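Local atomic coordinates of choline dehydrogenase and related flavoproteins (Aspergillus oryzae, PDB entry 3Q9T), a protein that oxidises formate as a flavoenzyme of the glucose-methanol-choline oxidoreductase family, holding an 8-formyl-FAD cofactor at its catalytic site. Residues Ala1-Ser5 with Glu253-Phe257; His6-Val12 with Phe257-Ile263; Leu25-Val31 with His573-Tyr577. One frame throughout, in Å; residues are numbered along the deposited sequence.

The three contacts lie on the same side of the chain's centre. The first segments follow one another near the N-terminus. Each pairs with a far later segment, and the partners come in the same order. Interactions 1 and 2 have centres about 11 Å apart and share Phe257 on strand 253-258. Interaction 2 carries the pairing from the mixed sheet of strand 6-7 into the parallel sheet of strands 9-12 and 261-264, beside the FAD. Interaction 3 lies about 13 Å further on, between centres, and is joined to interaction 2 by the Arg260-Asp575 salt bridge. Together they tie both chain ends to the FAD-binding domain.

Interaction 1 of 3, residues Ala1-Ser5 with Glu253-Phe257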
loop_
_atom_site.group_PDB
_atom_site.type_symbol
_atom_site.label_atom_id
_atom_site.label_comp_id
_atom_site.label_asym_id
_atom_site.label_seq_id
_atom_site.Cartn_x
_atom_site.Cartn_y
_atom_site.Cartn_z
ATOM N N ALA A 1 36.450 -18.079 -9.954
ATOM C CA ALA A 1 37.504 -17.116 -10.254
ATOM C C ALA A 1 38.337 -16.807 -9.008
ATOM O O ALA A 1 37.842 -16.875 -7.876
ATOM C CB ALA A 1 36.909 -15.836 -10.833
ATOM N N THR A 2 39.602 -16.465 -9.227
ATOM C CA THR A 2 40.513 -16.171 -8.129
ATOM C C THR A 2 40.470 -14.689 -7.728
ATOM O O THR A 2 40.418 -13.798 -8.580
ATOM C CB THR A 2 41.954 -16.660 -8.459
ATOM O OG1 THR A 2 42.926 -15.788 -7.869
ATOM C CG2 THR A 2 42.171 -16.716 -9.967
ATOM N N ASP A 3 40.459 -14.445 -6.421
ATOM C CA ASP A 3 40.339 -13.110 -5.872
ATOM C C ASP A 3 41.423 -12.233 -6.488
ATOM O O ASP A 3 42.554 -12.683 -6.658
ATOM C CB ASP A 3 40.517 -13.185 -4.352
ATOM C CG ASP A 3 40.069 -11.922 -3.632
ATOM O OD1 ASP A 3 39.933 -10.865 -4.280
ATOM O OD2 ASP A 3 39.858 -11.993 -2.393
ATOM N N GLY A 4 41.079 -10.992 -6.821
ATOM C CA GLY A 4 42.054 -10.036 -7.328
ATOM C C GLY A 4 42.368 -10.196 -8.812
ATOM O O GLY A 4 43.212 -9.483 -9.346
ATOM N N SER A 5 41.691 -11.129 -9.476
ATOM C CA SER A 5 41.877 -11.368 -10.914
ATOM C C SER A 5 41.626 -10.152 -11.797
ATOM O O SER A 5 40.753 -9.340 -11.518
ATOM C CB SER A 5 40.963 -12.494 -11.378
ATOM O OG SER A 5 41.543 -13.738 -11.084
ATOM N N GLU A 253 34.598 -11.382 0.642
ATOM C CA GLU A 253 34.639 -10.247 -0.263
ATOM C C GLU A 253 35.794 -10.409 -1.247
ATOM O O GLU A 253 36.938 -10.657 -0.863
ATOM C CB GLU A 253 34.714 -8.915 0.503
ATOM C CG GLU A 253 33.551 -8.718 1.486
ATOM C CD GLU A 253 33.382 -7.280 1.950
ATOM O OE1 GLU A 253 32.328 -6.975 2.550
ATOM O OE2 GLU A 253 34.290 -6.453 1.709
ATOM N N LEU A 254 35.471 -10.280 -2.525
ATOM C CA LEU A 254 36.433 -10.505 -3.597
ATOM C C LEU A 254 36.538 -9.234 -4.428
ATOM O O LEU A 254 35.531 -8.576 -4.692
ATOM C CB LEU A 254 35.961 -11.660 -4.482
ATOM C CG LEU A 254 36.476 -13.076 -4.237
ATOM C CD1 LEU A 254 36.744 -13.337 -2.771
ATOM C CD2 LEU A 254 35.503 -14.090 -4.801
ATOM N N ASN A 255 37.752 -8.872 -4.823
ATOM C CA ASN A 255 37.928 -7.774 -5.765
ATOM C C ASN A 255 38.269 -8.315 -7.147
ATOM O O ASN A 255 39.100 -9.209 -7.273
ATOM C CB ASN A 255 39.023 -6.816 -5.293
ATOM C CG ASN A 255 38.840 -6.392 -3.856
ATOM O OD1 ASN A 255 37.800 -5.845 -3.485
ATOM N ND2 ASN A 255 39.846 -6.669 -3.024
ATOM N N PHE A 256 37.608 -7.789 -8.178
ATOM C CA PHE A 256 37.990 -8.084 -9.562
ATOM C C PHE A 256 38.272 -6.777 -10.283
ATOM O O PHE A 256 37.575 -5.781 -10.070
ATOM C CB PHE A 256 36.915 -8.863 -10.304
ATOM C CG PHE A 256 36.579 -10.190 -9.685
ATOM C CD1 PHE A 256 37.481 -11.249 -9.737
ATOM C CD2 PHE A 256 35.355 -10.388 -9.065
ATOM C CE1 PHE A 256 37.174 -12.474 -9.174
ATOM C CE2 PHE A 256 35.033 -11.616 -8.493
ATOM C CZ PHE A 256 35.945 -12.661 -8.547
ATOM N N PHE A 257 39.289 -6.787 -11.141
ATOM C CA PHE A 257 39.791 -5.561 -11.745
ATOM C C PHE A 257 39.640 -5.581 -13.245
ATOM O O PHE A 257 39.761 -6.637 -13.881
ATOM C CB PHE A 257 41.256 -5.339 -11.358
ATOM C CG PHE A 257 41.454 -5.099 -9.889
ATOM C CD1 PHE A 257 41.352 -3.828 -9.364
ATOM C CD2 PHE A 257 41.714 -6.149 -9.035
ATOM C CE1 PHE A 257 41.508 -3.600 -8.007
ATOM C CE2 PHE A 257 41.868 -5.930 -7.670
ATOM C CZ PHE A 257 41.774 -4.655 -7.165
HETATM O O HOH W 1 41.786 -8.995 -4.161
#
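Three hydrogen bonds fasten Ala1-Ser5 to strand 253-257. Asn255 N donates to Asp3 OD1 at 3.0 Å, and Gly4 N to Asn255 O at 2.7 Å. Phe257 N donates to Ser5 O at 3.0 Å in a nearly straight bond of 169°. A carboxylate oxygen thus replaces a backbone carbonyl at the first position. Asp3 can do this because its CG is anti to the backbone N (chi1 -165°), which swings OD1 over to the strand. Asn255 N meets OD1 on the syn side, 35° out of the carboxylate plane. A water donates a hydrogen bond to Asp3 OD1 and accepts one from Asn255 ND2, while Asn255 OD1 is hydrogen-bonded to Thr245 OG1.

Thr2 to Ser5 form a type II turn, with Gly4 at positive phi. Thr2 O is gripped twice from the same face of its plane, by Ser5 N and by Ser5 OG, the latter at 2.7 Å.

The apolar part centres on Phe256. Ala1 CB lies 3.8 Å from Phe256 CE1, and Ser5 CB comes to the edge of the ring. In van der Waals contacts, Leu254 CD1 rests 3.4 Å from Asp3 OD2 and Gly4 O meets the edge of the Phe257 ring.

The contact is at the surface, just before strand 6-7. Behind it, the backbones of Leu254 and Phe256 hydrogen-bond to Val246 and Val244 of strand 240-248. Phe256 also reaches Leu34 and Val36 of strand 33-36.

Interaction 2 of 3, residues His6-Val12 with Phe257-Ile263; sequences HFDFVIV and FADREVI
Asp8 O is gripped by two backbone amides of the other segment. Arg260 N lies 2.8 Å from Asp8 O, in the carbonyl plane and on a lone pair. Glu261 N lies 3.2 Å from the same oxygen, nearly in line with the C=O bond. This double grip marks a beta bulge. The parallel register shifts by one residue here, and both chains turn a corner from one sheet into the next.

Before the corner, His6 and Phe7 pair with Phe257 and Ala258. His6 ND1 donates to Asp259 OD1 at 2.8 Å. The bond is straight (167°), lies close to the ring plane and uses the syn lone pair of the carboxylate. It helps to fix the rotation of the imidazole, whose face receives Phe257 CB in a CH-pi contact. One water links Asp8 OD1 to Asp259 OD2. Another joins Asp8 OD1 to Arg260 NE, while the guanidinium also forms a salt bridge with Asp575.

After the corner, Phe9, Val10 and Ile11 pair with Glu261, Val262 and Ile263. Phe9 CE1 comes within 3.4 Å of Arg260 CB. Arg260 CG is anti to its carbonyl carbon (chi1 -61°), which places it over one face of the ring. Val10 and Val262 share a face of the parallel sheet. Across the corner, Val10 CG2 touches Ala258 CB at 3.7 Å. Val12 N closes the series on Ile263 O at 2.9 Å.

Strands 9-12 and 261-264 are adjacent in a five-stranded parallel sheet. Strand 9-12 leads into a GxGxxG-type turn and helix 16-25, the arrangement expected of the Rossmann-type FAD-binding domain in this family.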
loop_
_atom_site.group_PDB
_atom_site.type_symbol
_atom_site.label_atom_id
_atom_site.label_comp_id
_atom_site.label_asym_id
_atom_site.label_seq_id
_atom_site.Cartn_x
_atom_site.Cartn_y
_atom_site.Cartn_z
ATOM N N HIS A 6 42.393 -10.042 -12.874
ATOM C CA HIS A 6 42.249 -8.935 -13.816
ATOM C C HIS A 6 41.590 -9.426 -15.108
ATOM O O HIS A 6 41.826 -10.545 -15.551
ATOM C CB HIS A 6 43.620 -8.336 -14.151
ATOM C CG HIS A 6 44.175 -7.450 -13.085
ATOM N ND1 HIS A 6 44.534 -6.137 -13.323
ATOM C CD2 HIS A 6 44.435 -7.682 -11.775
ATOM C CE1 HIS A 6 44.973 -5.596 -12.200
ATOM N NE2 HIS A 6 44.924 -6.512 -11.248
ATOM N N PHE A 7 40.762 -8.584 -15.710
ATOM C CA PHE A 7 40.167 -8.897 -16.996
ATOM C C PHE A 7 40.173 -7.607 -17.782
ATOM O O PHE A 7 40.143 -6.537 -17.178
ATOM C CB PHE A 7 38.733 -9.399 -16.823
ATOM C CG PHE A 7 38.617 -10.622 -15.954
ATOM C CD1 PHE A 7 38.482 -11.879 -16.520
ATOM C CD2 PHE A 7 38.628 -10.513 -14.571
ATOM C CE1 PHE A 7 38.373 -13.022 -15.720
ATOM C CE2 PHE A 7 38.520 -11.644 -13.767
ATOM C CZ PHE A 7 38.392 -12.901 -14.347
ATOM N N ASP A 8 40.227 -7.693 -19.113
ATOM C CA ASP A 8 40.082 -6.501 -19.955
ATOM C C ASP A 8 38.799 -5.735 -19.632
ATOM O O ASP A 8 38.816 -4.504 -19.461
ATOM C CB ASP A 8 40.089 -6.864 -21.445
ATOM C CG ASP A 8 41.498 -6.991 -22.019
ATOM O OD1 ASP A 8 42.475 -6.736 -21.290
ATOM O OD2 ASP A 8 41.624 -7.330 -23.215
ATOM N N PHE A 9 37.685 -6.460 -19.565
ATOM C CA PHE A 9 36.391 -5.830 -19.305
ATOM C C PHE A 9 35.621 -6.573 -18.238
ATOM O O PHE A 9 35.514 -7.810 -18.273
ATOM C CB PHE A 9 35.541 -5.752 -20.572
ATOM C CG PHE A 9 36.137 -4.891 -21.638
ATOM C CD1 PHE A 9 36.135 -3.514 -21.511
ATOM C CD2 PHE A 9 36.705 -5.460 -22.769
ATOM C CE1 PHE A 9 36.680 -2.723 -22.493
ATOM C CE2 PHE A 9 37.261 -4.671 -23.759
ATOM C CZ PHE A 9 37.256 -3.304 -23.623
ATOM N N VAL A 10 35.076 -5.811 -17.294
ATOM C CA VAL A 10 34.220 -6.389 -16.259
ATOM C C VAL A 10 32.797 -5.888 -16.466
ATOM O O VAL A 10 32.568 -4.685 -16.504
ATOM C CB VAL A 10 34.708 -6.013 -14.852
ATOM C CG1 VAL A 10 33.727 -6.477 -13.803
ATOM C CG2 VAL A 10 36.113 -6.600 -14.587
ATOM N N ILE A 11 31.849 -6.805 -16.641
ATOM C CA ILE A 11 30.434 -6.421 -16.643
ATOM C C ILE A 11 29.812 -6.736 -15.275
ATOM O O ILE A 11 29.865 -7.874 -14.792
ATOM C CB ILE A 11 29.624 -7.101 -17.760
ATOM C CG1 ILE A 11 29.920 -6.472 -19.132
ATOM C CG2 ILE A 11 28.115 -6.985 -17.482
ATOM C CD1 ILE A 11 31.284 -6.766 -19.657
ATOM N N VAL A 12 29.247 -5.710 -14.652
ATOM C CA VAL A 12 28.648 -5.844 -13.325
ATOM C C VAL A 12 27.148 -5.974 -13.471
ATOM O O VAL A 12 26.451 -4.974 -13.673
ATOM C CB VAL A 12 28.970 -4.618 -12.452
ATOM C CG1 VAL A 12 28.372 -4.767 -11.063
ATOM C CG2 VAL A 12 30.480 -4.443 -12.355
ATOM N N PHE A 257 39.289 -6.787 -11.141
ATOM C CA PHE A 257 39.791 -5.561 -11.745
ATOM C C PHE A 257 39.640 -5.581 -13.245
ATOM O O PHE A 257 39.761 -6.637 -13.881
ATOM C CB PHE A 257 41.256 -5.339 -11.358
ATOM C CG PHE A 257 41.454 -5.099 -9.889
ATOM C CD1 PHE A 257 41.352 -3.828 -9.364
ATOM C CD2 PHE A 257 41.714 -6.149 -9.035
ATOM C CE1 PHE A 257 41.508 -3.600 -8.007
ATOM C CE2 PHE A 257 41.868 -5.930 -7.670
ATOM C CZ PHE A 257 41.774 -4.655 -7.165
ATOM N N ALA A 258 39.357 -4.411 -13.805
ATOM C CA ALA A 258 39.253 -4.282 -15.244
ATOM C C ALA A 258 40.464 -3.519 -15.728
ATOM O O ALA A 258 40.769 -2.442 -15.221
ATOM C CB ALA A 258 37.962 -3.556 -15.644
ATOM N N ASP A 259 41.149 -4.076 -16.714
ATOM C CA ASP A 259 42.295 -3.395 -17.300
ATOM C C ASP A 259 41.901 -2.362 -18.349
ATOM O O ASP A 259 42.628 -1.411 -18.589
ATOM C CB ASP A 259 43.281 -4.418 -17.839
ATOM C CG ASP A 259 43.889 -5.231 -16.730
ATOM O OD1 ASP A 259 44.023 -4.668 -15.618
ATOM O OD2 ASP A 259 44.194 -6.420 -16.946
ATOM N N ARG A 260 40.725 -2.524 -18.943
ATOM C CA ARG A 260 40.231 -1.517 -19.861
ATOM C C ARG A 260 39.072 -0.745 -19.259
ATOM O O ARG A 260 39.182 0.447 -19.016
ATOM C CB ARG A 260 39.812 -2.148 -21.186
ATOM C CG ARG A 260 40.960 -2.851 -21.908
ATOM C CD ARG A 260 42.180 -1.943 -22.074
ATOM N NE ARG A 260 43.267 -2.656 -22.733
ATOM C CZ ARG A 260 43.619 -2.492 -24.004
ATOM N NH1 ARG A 260 42.992 -1.606 -24.777
ATOM N NH2 ARG A 260 44.618 -3.212 -24.497
ATOM N N GLU A 261 37.951 -1.420 -19.029
ATOM C CA GLU A 261 36.754 -0.712 -18.597
ATOM C C GLU A 261 35.807 -1.569 -17.791
ATOM O O GLU A 261 35.713 -2.777 -17.983
ATOM C CB GLU A 261 36.000 -0.143 -19.798
ATOM C CG GLU A 261 36.765 0.910 -20.594
ATOM C CD GLU A 261 35.883 1.572 -21.631
ATOM O OE1 GLU A 261 34.770 2.003 -21.265
ATOM O OE2 GLU A 261 36.292 1.653 -22.810
ATOM N N VAL A 262 35.104 -0.917 -16.876
ATOM C CA VAL A 262 34.003 -1.541 -16.178
ATOM C C VAL A 262 32.686 -1.049 -16.774
ATOM O O VAL A 262 32.485 0.156 -16.989
ATOM C CB VAL A 262 34.066 -1.248 -14.677
ATOM C CG1 VAL A 262 32.751 -1.617 -13.998
ATOM C CG2 VAL A 262 35.223 -2.023 -14.060
ATOM N N ILE A 263 31.802 -1.993 -17.070
ATOM C CA ILE A 263 30.463 -1.648 -17.525
ATOM C C ILE A 263 29.424 -2.054 -16.475
ATOM O O ILE A 263 29.273 -3.238 -16.142
ATOM C CB ILE A 263 30.102 -2.268 -18.891
ATOM C CG1 ILE A 263 31.139 -1.922 -19.976
ATOM C CG2 ILE A 263 28.748 -1.745 -19.335
ATOM C CD1 ILE A 263 32.409 -2.734 -19.922
HETATM O O HOH W 2 43.994 -7.804 -19.102
HETATM O O HOH W 3 44.574 -4.832 -21.892
#

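Interaction 3 of 3, residues Leu25-Val31 with His573-Tyr577; sequences LAENPNV and HKDLY
The last residue of the chain, Tyr577, reaches back to the end of the first helix of the Rossmann-type FAD-binding domain. Its hydroxyl donates to Leu25 O at 2.7 Å. The oxygen sits close to the ring plane, at the edge of the tyrosine, while the donor is tilted 17° from the carbonyl plane of Leu25. A phenol thus satisfies a backbone carbonyl where helix 16-25 gives way to a loop.

Leu25 and Val31 pack against the same hydroxyl. Leu25 CD2 and Val31 CG1 each stand 3.5 Å from Tyr577 OH. Both side chains run at about a right angle to the tyrosine. Asn28 CB approaches Tyr577 CE2 obliquely at 3.8 Å. Beside them, Val31 CG2 meets Leu576 CD1 at 4.0 Å.

The tail is curled before it gets here. Leu576 N and Tyr577 N both hydrogen-bond to His573 O, just after helix 555-572 ends. His573 is hydrogen-bonded to Glu261 and Arg260, and Asp575 forms a salt bridge with Arg260. Leu25, Val31 and Tyr577 all also touch Phe9 of strand 9-12. The contact therefore joins the loop between helix 16-25 and strand 33-36 to the C-terminal tail.

Asn28 works with both ends of its amide. Its CG is anti to the backbone N (chi1 178°). OD1 accepts from Asn30 N at 2.9 Å, which makes an Asx turn and holds the amide in place. ND2 points across to the tail and donates to Leu576 O at 2.8 Å, with that oxygen only 9° out of the amide plane.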
loop_
_atom_site.group_PDB
_atom_site.type_symbol
_atom_site.label_atom_id
_atom_site.label_comp_id
_atom_site.label_asym_id
_atom_site.label_seq_id
_atom_site.Cartn_x
_atom_site.Cartn_y
_atom_site.Cartn_z
ATOM N N LEU A 25 31.776 -7.861 -26.758
ATOM C CA LEU A 25 33.173 -7.579 -26.473
ATOM C C LEU A 25 34.010 -8.854 -26.596
ATOM O O LEU A 25 35.171 -8.802 -27.014
ATOM C CB LEU A 25 33.342 -6.917 -25.103
ATOM C CG LEU A 25 32.905 -5.450 -25.034
ATOM C CD1 LEU A 25 33.146 -4.892 -23.653
ATOM C CD2 LEU A 25 33.632 -4.611 -26.073
ATOM N N ALA A 26 33.398 -9.992 -26.275
ATOM C CA ALA A 26 34.060 -11.291 -26.366
ATOM C C ALA A 26 34.243 -11.810 -27.802
ATOM O O ALA A 26 34.893 -12.834 -28.006
ATOM C CB ALA A 26 33.300 -12.332 -25.529
ATOM N N GLU A 27 33.665 -11.133 -28.792
ATOM C CA GLU A 27 33.789 -11.614 -30.175
ATOM C C GLU A 27 35.245 -11.640 -30.674
ATOM O O GLU A 27 35.578 -12.388 -31.597
ATOM C CB GLU A 27 32.879 -10.835 -31.127
ATOM C CG GLU A 27 31.422 -11.262 -31.060
ATOM C CD GLU A 27 30.478 -10.252 -31.710
ATOM O OE1 GLU A 27 30.889 -9.091 -31.903
ATOM O OE2 GLU A 27 29.315 -10.609 -32.004
ATOM N N ASN A 28 36.108 -10.824 -30.076
ATOM C CA ASN A 28 37.544 -11.047 -30.217
ATOM C C ASN A 28 37.943 -12.059 -29.168
ATOM O O ASN A 28 37.962 -11.747 -27.976
ATOM C CB ASN A 28 38.363 -9.774 -30.024
ATOM C CG ASN A 28 39.863 -10.037 -30.134
ATOM O OD1 ASN A 28 40.308 -11.182 -30.105
ATOM N ND2 ASN A 28 40.633 -8.987 -30.265
ATOM N N PRO A 29 38.225 -13.290 -29.600
ATOM C CA PRO A 29 38.429 -14.414 -28.674
ATOM C C PRO A 29 39.589 -14.149 -27.709
ATOM O O PRO A 29 39.698 -14.809 -26.679
ATOM C CB PRO A 29 38.755 -15.581 -29.608
ATOM C CG PRO A 29 39.251 -14.933 -30.869
ATOM C CD PRO A 29 38.454 -13.672 -31.003
ATOM N N ASN A 30 40.424 -13.168 -28.031
ATOM C CA ASN A 30 41.547 -12.815 -27.179
ATOM C C ASN A 30 41.227 -11.843 -26.044
ATOM O O ASN A 30 42.029 -11.657 -25.132
ATOM C CB ASN A 30 42.666 -12.231 -28.026
ATOM C CG ASN A 30 43.151 -13.196 -29.078
ATOM O OD1 ASN A 30 43.663 -14.274 -28.764
ATOM N ND2 ASN A 30 42.986 -12.819 -30.334
ATOM N N VAL A 31 40.073 -11.198 -26.113
ATOM C CA VAL A 31 39.719 -10.227 -25.090
ATOM C C VAL A 31 39.131 -10.967 -23.888
ATOM O O VAL A 31 38.242 -11.797 -24.046
ATOM C CB VAL A 31 38.756 -9.163 -25.655
ATOM C CG1 VAL A 31 38.209 -8.298 -24.546
ATOM C CG2 VAL A 31 39.475 -8.315 -26.725
ATOM N N HIS A 573 38.851 1.176 -28.208
ATOM C CA HIS A 573 40.032 0.326 -28.045
ATOM C C HIS A 573 40.537 -0.277 -29.365
ATOM O O HIS A 573 40.447 -1.489 -29.611
ATOM C CB HIS A 573 39.771 -0.736 -26.979
ATOM C CG HIS A 573 39.406 -0.151 -25.654
ATOM N ND1 HIS A 573 40.340 0.121 -24.679
ATOM C CD2 HIS A 573 38.214 0.260 -25.159
ATOM C CE1 HIS A 573 39.738 0.664 -23.635
ATOM N NE2 HIS A 573 38.447 0.754 -23.900
ATOM N N LYS A 574 41.078 0.602 -30.204
ATOM C CA LYS A 574 41.598 0.231 -31.519
ATOM C C LYS A 574 42.517 -0.978 -31.460
ATOM O O LYS A 574 42.407 -1.889 -32.283
ATOM C CB LYS A 574 42.368 1.404 -32.133
ATOM C CG LYS A 574 41.572 2.257 -33.106
ATOM C CD LYS A 574 40.315 2.814 -32.481
ATOM C CE LYS A 574 39.753 3.946 -33.332
ATOM N NZ LYS A 574 40.782 5.011 -33.548
ATOM N N ASP A 575 43.427 -0.985 -30.490
ATOM C CA ASP A 575 44.406 -2.059 -30.408
ATOM C C ASP A 575 43.745 -3.431 -30.206
ATOM O O ASP A 575 44.354 -4.463 -30.482
ATOM C CB ASP A 575 45.449 -1.776 -29.317
ATOM C CG ASP A 575 44.883 -1.895 -27.920
ATOM O OD1 ASP A 575 45.598 -2.410 -27.029
ATOM O OD2 ASP A 575 43.722 -1.478 -27.716
ATOM N N LEU A 576 42.501 -3.443 -29.733
ATOM C CA LEU A 576 41.807 -4.716 -29.516
ATOM C C LEU A 576 40.796 -5.043 -30.610
ATOM O O LEU A 576 40.513 -6.209 -30.847
ATOM C CB LEU A 576 41.120 -4.763 -28.135
ATOM C CG LEU A 576 42.027 -4.741 -26.890
ATOM C CD1 LEU A 576 41.209 -4.861 -25.610
ATOM C CD2 LEU A 576 43.079 -5.832 -26.952
ATOM N N TYR A 577 40.244 -4.024 -31.268
ATOM C CA TYR A 577 39.186 -4.260 -32.254
ATOM C C TYR A 577 39.476 -3.761 -33.679
ATOM O O TYR A 577 38.795 -4.159 -34.617
ATOM C CB TYR A 577 37.837 -3.735 -31.724
ATOM C CG TYR A 577 37.456 -4.439 -30.441
ATOM C CD1 TYR A 577 37.616 -3.821 -29.207
ATOM C CD2 TYR A 577 36.992 -5.751 -30.467
ATOM C CE1 TYR A 577 37.293 -4.480 -28.037
ATOM C CE2 TYR A 577 36.665 -6.414 -29.314
ATOM C CZ TYR A 577 36.821 -5.781 -28.099
ATOM O OH TYR A 577 36.499 -6.453 -26.947
ATOM O OXT TYR A 577 40.382 -2.972 -33.946
#